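Local coordinates for protein pyridoxal kinase (Lactobacillus plantarum, PDB 3H74) that probably phosphorylates pyridoxal with ATP, as a kinase of the ribokinase-like superfamily, to give pyridoxal 5'-phosphate, at residues Ala127-Ile132 against Gln167-Thr172. Residues are numbered along the deposited sequence; the frame is centred on the assembly and turned at random.
Sequences AMRQLI and QAQLKT
I132 and L170 form the apolar half of this contact. The methyl CD2 of L170 sits 4.0 Å from I132 CD1, and CB and CG1 of the isoleucine lie almost as near, so a single leucine methyl rests against the CB-CG1-CD1 branch of the isoleucine, the two side chains meeting at a slant. The same CD2 comes to 3.5 Å from the carbonyl O of I132. With chi1 at 66°, I132 carries CG1 between its backbone N and carbonyl carbon, and the extended chi2 then carries CD1 out to the amide oxygen OE1 of Q169. Both apolar side chains are buried and also touch I138 of the neighbouring strand 137-138.

On the more open side, the amide of Q169 lies against the aliphatic part of R129: OE1 is 3.8 Å from R129 CG, and the amide and guanidinium planes are turned 69° apart. These polar groups do not bond each other directly. Instead, Q169 NE2 and R129 NE both donate to the carbonyl O of L148, at the end of helix 142-149, so the two side chains, which meet at a slant, share one acceptor.

Two waters join the backbones. One lies 3.0 Å from R129 O and 3.2 Å from Q169 O, within bonding geometry of both carbonyls. The other is donated a hydrogen bond by K171 N, at 2.9 Å from that nitrogen, and lies an equal 2.9 Å from I132 O. The polar tip of K171 turns elsewhere, to a salt bridge with D136.

The type I turn from Q167 to L170, closed by L170 N to Q167 O, brings Q169 and L170 to the C-terminal end of helix 122-131. The contact thus packs a helix end against the loop between helix 159-167 and edge strand 175-176 in the alpha/beta ribokinase-like fold.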
loop_
_atom_site.group_PDB
_atom_site.type_symbol
_atom_site.label_atom_id
_atom_site.label_comp_id
_atom_site.label_asym_id
_atom_site.label_seq_id
_atom_site.Cartn_x
_atom_site.Cartn_y
_atom_site.Cartn_z
ATOM N N ALA A 127 5.947 3.021 15.724
ATOM C CA ALA A 127 4.499 3.098 15.561
ATOM C C ALA A 127 4.010 2.180 14.429
ATOM O O ALA A 127 2.971 1.530 14.548
ATOM C CB ALA A 127 4.069 4.530 15.318
HETATM N N MSE A 128 4.782 2.114 13.347
HETATM C CA MSE A 128 4.441 1.258 12.217
HETATM C C MSE A 128 4.492 -0.222 12.609
HETATM O O MSE A 128 3.642 -1.011 12.196
HETATM C CB MSE A 128 5.380 1.527 11.049
HETATM C CG MSE A 128 4.950 0.820 9.774
HETATM SE SE MSE A 128 3.128 1.237 9.199
HETATM C CE MSE A 128 3.252 3.172 9.222
ATOM N N ARG A 129 5.474 -0.596 13.435
ATOM C CA ARG A 129 5.571 -1.979 13.893
ATOM C C ARG A 129 4.323 -2.369 14.704
ATOM O O ARG A 129 3.896 -3.425 14.599
ATOM C CB ARG A 129 6.847 -2.192 14.756
ATOM C CG ARG A 129 8.185 -2.154 13.986
ATOM C CD ARG A 129 9.355 -2.479 14.908
ATOM N NE ARG A 129 10.613 -2.288 14.250
ATOM C CZ ARG A 129 11.529 -1.450 14.633
ATOM N NH1 ARG A 129 11.376 -0.729 15.709
ATOM N NH2 ARG A 129 12.624 -1.363 13.973
ATOM N N GLN A 130 3.766 -1.447 15.439
ATOM C CA GLN A 130 2.501 -1.719 16.139
ATOM C C GLN A 130 1.302 -1.869 15.175
ATOM O O GLN A 130 0.538 -2.728 15.299
ATOM C CB GLN A 130 2.181 -0.615 17.153
ATOM C CG GLN A 130 2.656 0.704 16.637
ATOM C CD GLN A 130 1.879 1.991 17.078
ATOM O OE1 GLN A 130 2.179 2.520 18.201
ATOM N NE2 GLN A 130 0.939 2.493 16.199
ATOM N N LEU A 131 1.237 -0.970 14.214
ATOM C CA LEU A 131 0.143 -0.964 13.245
ATOM C C LEU A 131 0.117 -2.238 12.382
ATOM O O LEU A 131 -0.908 -2.687 12.087
ATOM C CB LEU A 131 0.246 0.295 12.351
ATOM C CG LEU A 131 -0.763 0.419 11.208
ATOM C CD1 LEU A 131 -2.195 0.406 11.767
ATOM C CD2 LEU A 131 -0.492 1.729 10.477
ATOM N N ILE A 132 1.277 -2.764 12.023
ATOM C CA ILE A 132 1.327 -3.963 11.181
ATOM C C ILE A 132 1.032 -5.265 11.928
ATOM O O ILE A 132 0.847 -6.302 11.300
ATOM C CB ILE A 132 2.682 -4.107 10.429
ATOM C CG1 ILE A 132 3.840 -4.356 11.409
ATOM C CG2 ILE A 132 2.906 -2.908 9.486
ATOM C CD1 ILE A 132 5.170 -4.663 10.744
ATOM N N GLN A 167 8.306 -11.620 9.136
ATOM C CA GLN A 167 7.019 -12.278 9.327
ATOM C C GLN A 167 6.735 -12.652 10.781
ATOM O O GLN A 167 5.578 -12.734 11.186
ATOM C CB GLN A 167 6.881 -13.479 8.398
ATOM C CG GLN A 167 5.451 -13.946 8.168
ATOM C CD GLN A 167 5.346 -14.665 6.877
ATOM O OE1 GLN A 167 5.469 -14.058 5.813
ATOM N NE2 GLN A 167 5.136 -15.976 6.945
ATOM N N ALA A 168 7.786 -12.847 11.568
ATOM C CA ALA A 168 7.605 -13.177 12.981
ATOM C C ALA A 168 7.063 -11.991 13.791
ATOM O O ALA A 168 6.556 -12.178 14.896
ATOM C CB ALA A 168 8.893 -13.709 13.576
ATOM N N GLN A 169 7.161 -10.785 13.221
ATOM C CA GLN A 169 6.570 -9.556 13.775
ATOM C C GLN A 169 5.122 -9.377 13.368
ATOM O O GLN A 169 4.537 -8.300 13.554
ATOM C CB GLN A 169 7.265 -8.346 13.202
ATOM C CG GLN A 169 8.634 -8.053 13.701
ATOM C CD GLN A 169 9.073 -6.688 13.237
ATOM O OE1 GLN A 169 8.242 -5.794 13.032
ATOM N NE2 GLN A 169 10.370 -6.513 13.054
ATOM N N LEU A 170 4.578 -10.400 12.735
ATOM C CA LEU A 170 3.200 -10.388 12.317
ATOM C C LEU A 170 2.481 -11.480 13.090
ATOM O O LEU A 170 3.123 -12.401 13.625
ATOM C CB LEU A 170 3.113 -10.620 10.803
ATOM C CG LEU A 170 3.889 -9.662 9.875
ATOM C CD1 LEU A 170 3.727 -10.067 8.412
ATOM C CD2 LEU A 170 3.489 -8.185 10.064
ATOM N N LYS A 171 1.161 -11.372 13.173
ATOM C CA LYS A 171 0.343 -12.418 13.772
ATOM C C LYS A 171 0.544 -13.745 13.034
ATOM O O LYS A 171 1.050 -13.775 11.906
ATOM C CB LYS A 171 -1.133 -12.021 13.739
ATOM C CG LYS A 171 -1.717 -11.972 12.337
ATOM C CD LYS A 171 -3.179 -11.619 12.352
ATOM C CE LYS A 171 -3.732 -11.646 10.947
ATOM N NZ LYS A 171 -5.148 -11.210 10.927
ATOM N N THR A 172 0.147 -14.838 13.679
ATOM C CA THR A 172 0.260 -16.163 13.086
ATOM C C THR A 172 -0.530 -16.222 11.773
ATOM O O THR A 172 -1.672 -15.771 11.712
ATOM C CB THR A 172 -0.246 -17.256 14.061
ATOM O OG1 THR A 172 0.282 -17.013 15.373
ATOM C CG2 THR A 172 0.170 -18.645 13.583
HETATM O O HOH W 1 5.594 -5.776 15.148
HETATM O O HOH W 2 0.378 -9.181 11.392
#